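Local structure of shikimate kinase (3VAA) at residues N116-H127 with Y168-D178. The protein probably catalyses the magnesium-dependent transfer of a phosphate from ATP to the 3-hydroxyl of shikimate, a step of chorismate biosynthesis. Numbering follows the deposited sequence. Where two conformers were deposited one is given.
Sequences NRTGKTVFLNVH and YTQAQYIFNAD
Y168 CB sits over the centre of one face of the F123 ring, 3.5 Å from its centroid and 8° off the normal, a CH-pi contact. The two rings themselves meet obliquely, planes 32° apart, with F123 CE1 against Y168 CD2. F123 reaches this place because its CG is anti to the backbone N (chi1 165°), and its CB also packs on A171 CB at 3.7 Å, while CG2 of I174 approaches the ring obliquely.

Across the sheet from F123, V122 and F175 run side by side, V122 CG1 touching F175 CB at 3.8 Å; helix 183-196 covers both through L193. Further along, A177 CB nestles against L124 CB and V126 CG2.

Polar side chains bracket the strands at both ends. The amide of N116 grips the turn 168-171 and its exit twice: ND2 donates to Q170 O (2.9 Å), which it meets from above the carbonyl plane, and OD1 accepts from Q172 N. At the far end D178 OD1 takes the H127 N-H on its syn lone pair at 3.0 Å. N176 OD1 accepts from D178 N in an Asx turn while N176 ND2 donates to D178 OD2, two bonds that probably help fix the carboxylate.

Between these ends, Y173 N to T121 O, F123 N to Y173 O, F175 N to F123 O (2.9 Å), N125 N to F175 O and A177 N to N125 O form a parallel ladder. It joins edge strand 173-176 to strand 120-125 in the 2-3-1-4-5 parallel sheet of the P-loop kinase fold, with Y168 beside R164 and G103, predicted shikimate-binding residues.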
# COMPACT_ATOMS: atom_id res chain seq x y z
N ASN A 116 -8.84 -8.89 -5.03
CA ASN A 116 -10.28 -8.85 -4.76
C ASN A 116 -10.88 -10.25 -4.53
O ASN A 116 -11.70 -10.44 -3.64
CB ASN A 116 -11.05 -8.09 -5.86
CG ASN A 116 -11.04 -6.57 -5.66
OD1 ASN A 116 -11.02 -6.09 -4.53
ND2 ASN A 116 -11.14 -5.83 -6.76
N ARG A 117 -10.46 -11.23 -5.34
CA ARG A 117 -10.96 -12.61 -5.23
C ARG A 117 -10.44 -13.38 -4.03
O ARG A 117 -11.13 -14.27 -3.54
CB ARG A 117 -10.58 -13.44 -6.46
CG ARG A 117 -11.16 -12.98 -7.78
CD ARG A 117 -11.06 -14.11 -8.83
NE ARG A 117 -9.70 -14.63 -9.00
CZ ARG A 117 -8.82 -14.17 -9.89
NH1 ARG A 117 -9.11 -13.15 -10.69
NH2 ARG A 117 -7.61 -14.73 -9.96
N THR A 118 -9.25 -13.05 -3.56
CA THR A 118 -8.61 -13.83 -2.49
C THR A 118 -8.67 -13.24 -1.08
O THR A 118 -8.44 -13.96 -0.11
CB THR A 118 -7.16 -14.17 -2.81
OG1 THR A 118 -6.39 -12.97 -2.99
CG2 THR A 118 -7.08 -15.02 -4.09
N GLY A 119 -8.99 -11.95 -0.95
CA GLY A 119 -9.08 -11.33 0.36
C GLY A 119 -9.83 -10.03 0.30
O GLY A 119 -10.29 -9.64 -0.77
N LYS A 120 -9.98 -9.38 1.45
CA LYS A 120 -10.68 -8.10 1.55
C LYS A 120 -9.65 -7.07 1.16
O LYS A 120 -8.67 -6.85 1.89
CB LYS A 120 -11.19 -7.85 2.98
CG LYS A 120 -12.30 -8.80 3.45
CD LYS A 120 -12.63 -8.55 4.93
CE LYS A 120 -13.83 -9.40 5.43
NZ LYS A 120 -15.12 -8.94 4.86
N THR A 121 -9.91 -6.39 0.05
CA THR A 121 -8.98 -5.43 -0.51
C THR A 121 -9.45 -4.00 -0.25
O THR A 121 -10.56 -3.63 -0.55
CB THR A 121 -8.77 -5.74 -2.01
OG1 THR A 121 -8.30 -7.10 -2.11
CG2 THR A 121 -7.75 -4.80 -2.64
N VAL A 122 -8.56 -3.21 0.36
CA VAL A 122 -8.86 -1.85 0.74
C VAL A 122 -7.95 -0.85 0.05
O VAL A 122 -6.72 -1.04 0.00
CB VAL A 122 -8.66 -1.67 2.28
CG1 VAL A 122 -9.12 -0.31 2.74
CG2 VAL A 122 -9.36 -2.76 3.06
N PHE A 123 -8.55 0.19 -0.53
CA PHE A 123 -7.77 1.31 -1.04
C PHE A 123 -7.76 2.41 0.01
O PHE A 123 -8.83 2.90 0.40
CB PHE A 123 -8.33 1.80 -2.35
CG PHE A 123 -7.83 3.15 -2.78
CD1 PHE A 123 -6.50 3.49 -2.68
CD2 PHE A 123 -8.71 4.05 -3.37
CE1 PHE A 123 -6.05 4.74 -3.09
CE2 PHE A 123 -8.27 5.29 -3.80
CZ PHE A 123 -6.94 5.63 -3.66
N LEU A 124 -6.56 2.76 0.48
CA LEU A 124 -6.39 3.87 1.42
C LEU A 124 -6.38 5.15 0.61
O LEU A 124 -5.37 5.53 0.01
CB LEU A 124 -5.09 3.77 2.24
CG LEU A 124 -5.10 2.78 3.40
CD1 LEU A 124 -5.28 1.35 2.91
CD2 LEU A 124 -3.80 2.93 4.23
N ASN A 125 -7.55 5.77 0.54
CA ASN A 125 -7.76 6.98 -0.19
C ASN A 125 -7.35 8.16 0.67
O ASN A 125 -7.92 8.38 1.74
CB ASN A 125 -9.26 7.08 -0.56
CG ASN A 125 -9.62 8.37 -1.28
OD1 ASN A 125 -8.84 8.88 -2.09
ND2 ASN A 125 -10.80 8.88 -1.01
N VAL A 126 -6.36 8.89 0.19
CA VAL A 126 -5.81 10.05 0.91
C VAL A 126 -5.76 11.26 -0.02
O VAL A 126 -5.26 11.20 -1.13
CB VAL A 126 -4.44 9.72 1.48
CG1 VAL A 126 -3.82 10.96 2.21
CG2 VAL A 126 -4.56 8.53 2.46
N HIS A 127 -6.32 12.36 0.46
CA HIS A 127 -6.38 13.59 -0.30
C HIS A 127 -4.96 14.06 -0.61
O HIS A 127 -4.07 13.95 0.22
CB HIS A 127 -7.11 14.65 0.51
CG HIS A 127 -7.54 15.84 -0.29
ND1 HIS A 127 -6.71 16.91 -0.55
CD2 HIS A 127 -8.73 16.14 -0.87
CE1 HIS A 127 -7.36 17.81 -1.26
NE2 HIS A 127 -8.59 17.37 -1.47
N TYR A 168 -6.53 1.62 -8.30
CA TYR A 168 -6.83 1.72 -6.88
C TYR A 168 -8.33 1.69 -6.62
O TYR A 168 -8.79 1.03 -5.68
CB TYR A 168 -6.28 3.00 -6.25
CG TYR A 168 -4.78 3.15 -6.17
CD1 TYR A 168 -3.91 2.05 -6.26
CD2 TYR A 168 -4.23 4.39 -5.92
CE1 TYR A 168 -2.53 2.22 -6.14
CE2 TYR A 168 -2.85 4.56 -5.78
CZ TYR A 168 -2.01 3.49 -5.89
OH TYR A 168 -0.65 3.69 -5.78
N THR A 169 -9.10 2.39 -7.45
CA THR A 169 -10.55 2.48 -7.26
C THR A 169 -11.33 1.18 -7.53
O THR A 169 -12.53 1.13 -7.34
CB THR A 169 -11.14 3.67 -8.05
OG1 THR A 169 -10.89 3.50 -9.45
CG2 THR A 169 -10.53 4.98 -7.56
N GLN A 170 -10.64 0.13 -7.99
CA GLN A 170 -11.27 -1.17 -8.19
C GLN A 170 -11.29 -1.98 -6.90
O GLN A 170 -11.89 -3.05 -6.85
CB GLN A 170 -10.53 -1.97 -9.27
CG GLN A 170 -10.51 -1.34 -10.63
CD GLN A 170 -9.63 -2.13 -11.61
OE1 GLN A 170 -9.35 -3.32 -11.42
NE2 GLN A 170 -9.17 -1.46 -12.67
N ALA A 171 -10.62 -1.49 -5.86
CA ALA A 171 -10.63 -2.16 -4.57
C ALA A 171 -12.07 -2.31 -4.07
O ALA A 171 -12.88 -1.40 -4.22
CB ALA A 171 -9.80 -1.36 -3.55
N GLN A 172 -12.38 -3.46 -3.48
CA GLN A 172 -13.71 -3.68 -2.93
C GLN A 172 -14.08 -2.60 -1.92
O GLN A 172 -15.22 -2.13 -1.89
CB GLN A 172 -13.82 -5.04 -2.24
CG GLN A 172 -15.22 -5.26 -1.66
CD GLN A 172 -15.41 -6.61 -1.00
OE1 GLN A 172 -14.46 -7.38 -0.82
NE2 GLN A 172 -16.65 -6.90 -0.62
N TYR A 173 -13.11 -2.21 -1.09
CA TYR A 173 -13.35 -1.21 -0.06
C TYR A 173 -12.50 0.03 -0.27
O TYR A 173 -11.31 -0.08 -0.59
CB TYR A 173 -13.01 -1.78 1.31
CG TYR A 173 -13.77 -3.01 1.70
CD1 TYR A 173 -15.05 -2.92 2.23
CD2 TYR A 173 -13.19 -4.27 1.58
CE1 TYR A 173 -15.75 -4.06 2.60
CE2 TYR A 173 -13.88 -5.41 1.95
CZ TYR A 173 -15.15 -5.30 2.46
OH TYR A 173 -15.83 -6.43 2.84
N ILE A 174 -13.11 1.20 -0.11
CA ILE A 174 -12.40 2.47 -0.22
C ILE A 174 -12.51 3.15 1.14
O ILE A 174 -13.61 3.43 1.63
CB ILE A 174 -12.90 3.35 -1.39
CG1 ILE A 174 -12.73 2.61 -2.74
CG2 ILE A 174 -12.13 4.68 -1.45
CD1 ILE A 174 -13.16 3.41 -3.96
N PHE A 175 -11.37 3.41 1.75
CA PHE A 175 -11.29 3.96 3.09
C PHE A 175 -10.49 5.26 3.11
O PHE A 175 -9.39 5.34 2.58
CB PHE A 175 -10.63 2.93 4.01
CG PHE A 175 -10.49 3.35 5.45
CD1 PHE A 175 -11.59 3.28 6.31
CD2 PHE A 175 -9.27 3.75 5.97
CE1 PHE A 175 -11.46 3.63 7.65
CE2 PHE A 175 -9.14 4.10 7.30
CZ PHE A 175 -10.25 4.04 8.15
N ASN A 176 -11.06 6.28 3.74
CA ASN A 176 -10.35 7.56 3.89
C ASN A 176 -9.30 7.43 4.99
O ASN A 176 -9.62 7.21 6.17
CB ASN A 176 -11.35 8.70 4.15
CG ASN A 176 -10.67 10.04 4.38
OD1 ASN A 176 -9.70 10.14 5.14
ND2 ASN A 176 -11.19 11.10 3.74
N ALA A 177 -8.04 7.57 4.59
CA ALA A 177 -6.92 7.40 5.48
C ALA A 177 -6.21 8.74 5.76
O ALA A 177 -5.02 8.76 6.06
CB ALA A 177 -5.94 6.36 4.89
N ASP A 178 -6.96 9.85 5.65
CA ASP A 178 -6.42 11.20 5.88
C ASP A 178 -5.90 11.41 7.29
O ASP A 178 -4.98 12.20 7.49
CB ASP A 178 -7.48 12.29 5.67
CG ASP A 178 -7.86 12.49 4.21
OD1 ASP A 178 -7.08 12.10 3.32
OD2 ASP A 178 -8.95 13.09 3.96
O HOH W 1 -12.02 -7.43 -1.74